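Local coordinates for putative solute-binding component of ABC transporter (Clostridium phytofermentans, PDB 4YS6), which binds beta-D-glucose and probably serves as the sugar-capturing, solute-binding component of an ABC transporter, at residues A[122-127]-A[136-141]; A[315-320]-A[330-335]. All coordinates share one frame; numbering follows the deposited sequence.

Interaction 1: A[122-127]-A[136-141]. With BGC (beta-D-glucopyranose), chain D.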
loop_
_atom_site.group_PDB
_atom_site.type_symbol
_atom_site.label_atom_id
_atom_site.label_comp_id
_atom_site.label_asym_id
_atom_site.label_seq_id
_atom_site.Cartn_x
_atom_site.Cartn_y
_atom_site.Cartn_z
ATOM N N ALA A 122 6.846 13.496 -0.476
ATOM C CA ALA A 122 6.278 12.308 0.175
ATOM C C ALA A 122 6.057 11.267 -0.897
ATOM O O ALA A 122 5.340 11.518 -1.870
ATOM C CB ALA A 122 4.990 12.626 0.848
ATOM N N TYR A 123 6.679 10.106 -0.720
ATOM C CA TYR A 123 6.648 9.027 -1.680
ATOM C C TYR A 123 5.666 7.963 -1.215
ATOM O O TYR A 123 5.895 7.331 -0.187
ATOM C CB TYR A 123 8.047 8.395 -1.836
ATOM C CG TYR A 123 8.130 7.359 -2.929
ATOM C CD1 TYR A 123 7.716 6.056 -2.717
ATOM C CD2 TYR A 123 8.627 7.694 -4.172
ATOM C CE1 TYR A 123 7.770 5.110 -3.738
ATOM C CE2 TYR A 123 8.691 6.780 -5.193
ATOM C CZ TYR A 123 8.270 5.496 -4.984
ATOM O OH TYR A 123 8.353 4.596 -6.017
ATOM N N ASP A 124 4.596 7.798 -1.996
ATOM C CA ASP A 124 3.536 6.802 -1.838
ATOM C C ASP A 124 2.642 7.002 -0.623
ATOM O O ASP A 124 1.404 6.956 -0.769
ATOM C CB ASP A 124 4.081 5.388 -1.807
ATOM C CG ASP A 124 2.978 4.376 -1.997
ATOM O OD1 ASP A 124 2.616 4.072 -3.166
ATOM O OD2 ASP A 124 2.398 3.959 -0.978
ATOM N N ARG A 125 3.254 7.201 0.541
ATOM C CA ARG A 125 2.555 7.487 1.792
ATOM C C ARG A 125 2.639 8.956 2.135
ATOM O O ARG A 125 3.693 9.564 2.001
ATOM C CB ARG A 125 3.169 6.687 2.935
ATOM C CG ARG A 125 3.114 5.181 2.680
ATOM C CD ARG A 125 4.016 4.460 3.654
ATOM N NE ARG A 125 3.841 3.000 3.570
ATOM C CZ ARG A 125 4.488 2.122 4.335
ATOM N NH1 ARG A 125 5.384 2.527 5.212
ATOM N NH2 ARG A 125 4.239 0.826 4.223
ATOM N N LEU A 126 1.546 9.538 2.591
ATOM C CA LEU A 126 1.559 10.953 2.895
ATOM C C LEU A 126 2.212 11.222 4.274
ATOM O O LEU A 126 1.966 10.516 5.251
ATOM C CB LEU A 126 0.141 11.502 2.815
ATOM C CG LEU A 126 -0.017 13.014 2.947
ATOM C CD1 LEU A 126 0.736 13.765 1.871
ATOM C CD2 LEU A 126 -1.498 13.400 2.965
ATOM N N ILE A 127 3.055 12.247 4.323
ATOM C CA ILE A 127 3.690 12.710 5.561
ATOM C C ILE A 127 2.755 13.713 6.215
ATOM O O ILE A 127 2.305 14.650 5.553
ATOM C CB ILE A 127 5.065 13.330 5.266
ATOM C CG1 ILE A 127 6.028 12.233 4.800
ATOM C CG2 ILE A 127 5.620 14.063 6.483
ATOM C CD1 ILE A 127 7.293 12.752 4.164
ATOM N N TYR A 136 3.449 15.297 -3.136
ATOM C CA TYR A 136 3.066 13.922 -2.810
ATOM C C TYR A 136 2.878 13.180 -4.130
ATOM O O TYR A 136 2.153 13.648 -5.013
ATOM C CB TYR A 136 1.785 13.920 -1.987
ATOM C CG TYR A 136 1.219 12.581 -1.577
ATOM C CD1 TYR A 136 2.033 11.541 -1.182
ATOM C CD2 TYR A 136 -0.160 12.382 -1.561
ATOM C CE1 TYR A 136 1.488 10.326 -0.763
ATOM C CE2 TYR A 136 -0.710 11.198 -1.161
ATOM C CZ TYR A 136 0.091 10.175 -0.764
ATOM O OH TYR A 136 -0.511 8.997 -0.358
ATOM N N ALA A 137 3.524 12.022 -4.250
ATOM C CA ALA A 137 3.365 11.148 -5.405
ATOM C C ALA A 137 2.876 9.812 -4.930
ATOM O O ALA A 137 3.502 9.200 -4.072
ATOM C CB ALA A 137 4.651 10.973 -6.115
ATOM N N THR A 138 1.791 9.322 -5.506
ATOM C CA THR A 138 1.223 8.061 -5.033
ATOM C C THR A 138 0.326 7.463 -6.129
ATOM O O THR A 138 0.240 8.009 -7.232
ATOM C CB THR A 138 0.452 8.300 -3.725
ATOM O OG1 THR A 138 0.056 7.052 -3.148
ATOM C CG2 THR A 138 -0.769 9.170 -3.986
ATOM N N PHE A 139 -0.276 6.317 -5.848
ATOM C CA PHE A 139 -1.363 5.801 -6.667
ATOM C C PHE A 139 -2.668 6.299 -6.069
ATOM O O PHE A 139 -2.704 6.833 -4.956
ATOM C CB PHE A 139 -1.299 4.261 -6.756
ATOM C CG PHE A 139 -0.132 3.786 -7.552
ATOM C CD1 PHE A 139 1.121 3.700 -6.971
ATOM C CD2 PHE A 139 -0.267 3.475 -8.890
ATOM C CE1 PHE A 139 2.225 3.316 -7.713
ATOM C CE2 PHE A 139 0.851 3.078 -9.624
ATOM C CZ PHE A 139 2.082 3.024 -9.034
ATOM N N ASP A 140 -3.749 6.189 -6.819
ATOM C CA ASP A 140 -5.043 6.641 -6.311
ATOM C C ASP A 140 -5.543 5.647 -5.276
ATOM O O ASP A 140 -6.184 4.628 -5.606
ATOM C CB ASP A 140 -6.012 6.789 -7.473
ATOM C CG ASP A 140 -7.326 7.419 -7.065
ATOM O OD1 ASP A 140 -7.676 7.421 -5.871
ATOM O OD2 ASP A 140 -8.001 7.928 -7.968
ATOM N N ASN A 141 -5.203 5.911 -4.014
ATOM C CA ASN A 141 -5.417 4.938 -2.962
ATOM C C ASN A 141 -6.898 4.702 -2.642
ATOM O O ASN A 141 -7.293 3.570 -2.369
ATOM C CB ASN A 141 -4.673 5.374 -1.714
ATOM C CG ASN A 141 -3.200 5.516 -1.969
ATOM O OD1 ASN A 141 -2.552 4.546 -2.333
ATOM N ND2 ASN A 141 -2.686 6.733 -1.877
HETATM C C2 BGC D . 1.435 0.915 0.086
HETATM C C3 BGC D . 1.073 -0.479 -0.313
HETATM C C4 BGC D . 1.845 -1.497 0.416
HETATM C C5 BGC D . 1.799 -1.299 1.900
HETATM C C6 BGC D . 2.749 -2.190 2.670
HETATM C C1 BGC D . 1.206 1.088 1.601
HETATM O O1 BGC D . 1.523 2.265 2.021
HETATM O O2 BGC D . 0.625 1.849 -0.617
HETATM O O3 BGC D . 1.309 -0.572 -1.769
HETATM O O4 BGC D . 1.319 -2.828 0.184
HETATM O O5 BGC D . 2.171 0.085 2.174
HETATM O O6 BGC D . 4.045 -2.208 2.093
HETATM O O HOH W 1 -0.226 3.835 -3.540
HETATM O O HOH W 2 -1.545 8.784 2.227
#
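Y136 and T138 both reach the backbone carbonyl of D124, from different directions. T138 OG1 donates to D124 O at 2.7 Å, lying in the carbonyl plane on a lone pair. Y136 OH donates to the same oxygen at 2.8 Å but sits above that plane, 44° out of it. N178, on helix 177-195, gives a third hydrogen bond. The buried oxygen is thus gripped by three side chains.

The Y136 ring carries much of the packing. Its CG stands anti to the backbone N (chi1 179°), and the ring runs alongside the backbone of 124-126. L126 crosses it at about a right angle. L126 CD1 sits over one face, 3.9 Å from the ring centroid, in a CH-pi contact. A122 O and D124 O lie at the ring edge, and A122 CB packs on CD1. Water 2 bridges Y136 OH and L126 N.

Strands 119-123 and 135-139 are parallel neighbours in the larger sheet of a periplasmic binding protein. A137 N donates to A122 O, and D124 N donates to A137 O. Past this pair the first strand ends in a gamma turn centred on D124, closed by R125 N and Y123 O. It delivers two sugar-binding side chains at the C-terminal ends of the parallel strands.

D124 CB points away from 136-141, and its carboxylate is shared out. OD2 accepts from glucose O2 at 2.8 Å. OD1 forms a salt bridge with R50 and accepts a hydrogen bond from water 1, which also donates to N141 OD1 and lies farther from T138 OG1. N141 ND2 donates to T138 OG1 at 3.0 Å and so steadies that hydroxyl. The R125 chain is extended from CG to NE, and the edge of its guanidinium meets the sugar: NE donates to O1 at 2.9 Å and NH2 to the ring oxygen O5 at 3.0 Å.

Interaction 2: A[315-320]-A[330-335]. With NA (sodium ion), chain H.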
loop_
_atom_site.group_PDB
_atom_site.type_symbol
_atom_site.label_atom_id
_atom_site.label_comp_id
_atom_site.label_asym_id
_atom_site.label_seq_id
_atom_site.Cartn_x
_atom_site.Cartn_y
_atom_site.Cartn_z
ATOM N N PRO A 315 4.910 17.894 -11.916
ATOM C CA PRO A 315 3.600 17.406 -12.360
ATOM C C PRO A 315 2.680 17.050 -11.201
ATOM O O PRO A 315 3.055 16.293 -10.332
ATOM C CB PRO A 315 3.939 16.149 -13.172
ATOM C CG PRO A 315 5.398 16.283 -13.511
ATOM C CD PRO A 315 6.016 17.043 -12.392
ATOM N N VAL A 316 1.479 17.604 -11.219
ATOM C CA VAL A 316 0.457 17.267 -10.247
ATOM C C VAL A 316 -0.871 17.122 -10.975
ATOM O O VAL A 316 -1.108 17.767 -12.022
ATOM C CB VAL A 316 0.362 18.323 -9.117
ATOM C CG1 VAL A 316 1.713 18.500 -8.449
ATOM C CG2 VAL A 316 -0.121 19.627 -9.607
ATOM N N ASN A 317 -1.727 16.261 -10.454
ATOM C CA ASN A 317 -3.055 16.106 -11.027
ATOM C C ASN A 317 -4.156 16.077 -9.977
ATOM O O ASN A 317 -5.313 15.840 -10.295
ATOM C CB ASN A 317 -3.114 14.866 -11.930
ATOM C CG ASN A 317 -2.917 13.565 -11.191
ATOM O OD1 ASN A 317 -2.854 13.517 -9.957
ATOM N ND2 ASN A 317 -2.816 12.483 -11.954
ATOM N N ASP A 318 -3.819 16.427 -8.740
ATOM C CA ASP A 318 -4.797 16.419 -7.661
ATOM C C ASP A 318 -4.293 17.323 -6.544
ATOM O O ASP A 318 -3.253 17.051 -5.954
ATOM C CB ASP A 318 -5.038 15.012 -7.127
ATOM C CG ASP A 318 -6.130 14.977 -6.080
ATOM O OD1 ASP A 318 -6.000 15.672 -5.047
ATOM O OD2 ASP A 318 -7.128 14.269 -6.291
ATOM N N THR A 319 -5.003 18.417 -6.313
ATOM C CA THR A 319 -4.755 19.258 -5.142
ATOM C C THR A 319 -6.068 19.453 -4.418
ATOM O O THR A 319 -6.473 20.571 -4.154
ATOM C CB THR A 319 -4.155 20.587 -5.528
ATOM O OG1 THR A 319 -5.148 21.343 -6.220
ATOM C CG2 THR A 319 -2.955 20.379 -6.431
ATOM N N LYS A 320 -6.722 18.337 -4.094
ATOM C CA LYS A 320 -8.019 18.352 -3.425
ATOM C C LYS A 320 -8.250 17.120 -2.539
ATOM O O LYS A 320 -9.066 17.167 -1.609
ATOM C CB LYS A 320 -9.142 18.458 -4.467
ATOM C CG LYS A 320 -9.104 17.367 -5.535
ATOM C CD LYS A 320 -10.103 17.630 -6.657
ATOM C CE LYS A 320 -9.862 16.692 -7.841
ATOM N NZ LYS A 320 -10.842 16.916 -8.938
ATOM N N PRO A 330 -0.048 19.315 -2.849
ATOM C CA PRO A 330 -0.208 19.064 -4.289
ATOM C C PRO A 330 0.306 17.689 -4.625
ATOM O O PRO A 330 1.425 17.345 -4.213
ATOM C CB PRO A 330 0.633 20.143 -4.952
ATOM C CG PRO A 330 0.861 21.179 -3.897
ATOM C CD PRO A 330 0.781 20.500 -2.570
ATOM N N SER A 331 -0.527 16.911 -5.313
ATOM C CA SER A 331 -0.253 15.488 -5.524
ATOM C C SER A 331 -0.336 15.041 -6.956
ATOM O O SER A 331 -1.051 15.623 -7.772
ATOM C CB SER A 331 -1.218 14.634 -4.713
ATOM O OG SER A 331 -1.231 15.004 -3.339
ATOM N N TYR A 332 0.398 13.980 -7.256
ATOM C CA TYR A 332 0.215 13.260 -8.512
ATOM C C TYR A 332 -0.231 11.864 -8.168
ATOM O O TYR A 332 0.477 11.150 -7.461
ATOM C CB TYR A 332 1.471 13.216 -9.367
ATOM C CG TYR A 332 1.156 12.745 -10.755
ATOM C CD1 TYR A 332 1.019 11.396 -11.034
ATOM C CD2 TYR A 332 0.927 13.649 -11.765
ATOM C CE1 TYR A 332 0.684 10.958 -12.313
ATOM C CE2 TYR A 332 0.589 13.223 -13.047
ATOM C CZ TYR A 332 0.473 11.876 -13.301
ATOM O OH TYR A 332 0.144 11.453 -14.567
ATOM N N LEU A 333 -1.408 11.502 -8.666
ATOM C CA LEU A 333 -1.999 10.185 -8.441
ATOM C C LEU A 333 -1.910 9.346 -9.713
ATOM O O LEU A 333 -2.525 9.693 -10.731
ATOM C CB LEU A 333 -3.456 10.319 -8.029
ATOM C CG LEU A 333 -3.804 10.607 -6.566
ATOM C CD1 LEU A 333 -2.962 11.687 -5.955
ATOM C CD2 LEU A 333 -5.296 10.940 -6.425
ATOM N N CYS A 334 -1.114 8.284 -9.660
ATOM C CA CYS A 334 -1.041 7.322 -10.757
ATOM C C CYS A 334 -2.208 6.330 -10.677
ATOM O O CYS A 334 -2.794 6.100 -9.615
ATOM C CB CYS A 334 0.278 6.559 -10.733
ATOM S SG CYS A 334 1.828 7.556 -10.746
ATOM N N GLU A 335 -2.514 5.692 -11.801
ATOM C CA GLU A 335 -3.667 4.795 -11.880
ATOM C C GLU A 335 -3.323 3.343 -11.504
ATOM O O GLU A 335 -2.382 2.757 -12.050
ATOM C CB GLU A 335 -4.251 4.828 -13.297
ATOM C CG GLU A 335 -5.622 4.177 -13.401
ATOM C CD GLU A 335 -6.225 4.293 -14.787
ATOM O OE1 GLU A 335 -5.556 3.889 -15.763
ATOM O OE2 GLU A 335 -7.363 4.794 -14.903
HETATM NA NA NA H . -0.641 18.949 -14.014
HETATM O O HOH W 3 1.224 19.948 -13.220
HETATM O O HOH W 4 -2.502 17.294 -15.161
HETATM O O HOH W 5 0.517 17.208 -14.960
#
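N317 lies flat on the Y332 ring and bonds to the backbone beyond it. Its CB leads to CG, held between the backbone N and the carbonyl carbon (chi1 65°), which turns the amide over the ring. CG comes near L333 N and Y332 CD2. The two planes are only 15° apart. OD1 accepts from L333 N at 2.8 Å, in a nearly straight bond of 170°, and also lies close to Y332 CA. ND2 stands 3.5 Å above the ring plane, over its centre, and donates to L333 O at 3.1 Å. The amide thus pairs with both polar backbone atoms of L333, much as a neighbouring strand would.

The backbone takes over nearer P330. N317 N and, weakly, D318 N both donate to S331 O, and S331 N donates to D318 O. This is a classic beta bulge, with one antiparallel bridge at S331. V316 CG1 and T319 CG2 pack on P330. D318 OD1 accepts from K320 N, making an Asx turn, and OD2 is hydrogen-bonded to S321 OG.

V316 O binds a sodium ion at 2.4 Å, together with three waters. The loop is held through backbone groups of S331 and L333, by its own backbone and one asparagine amide, with apolar contacts added.

How the interactions relate
The chain first closes interaction 1, where a short loop joins parallel strands 119-123 and 135-139. It then runs through the other lobe and its four-stranded sheet, and returns by strand 289-291 and helix 294-309. Interaction 2 closes a second short loop, between 315-320 and strand 331-339. The two contacts follow in series and neither nests in the other. They meet in space because strands 135-139 and 331-339 are neighbours in the larger sheet, with probable hydrogen bonds from Y332 N to Y136 O and from C334 N to T138 O. Interaction 1 supplies two residues of the glucose pocket. Interaction 2 ties a peripheral loop to the same sheet.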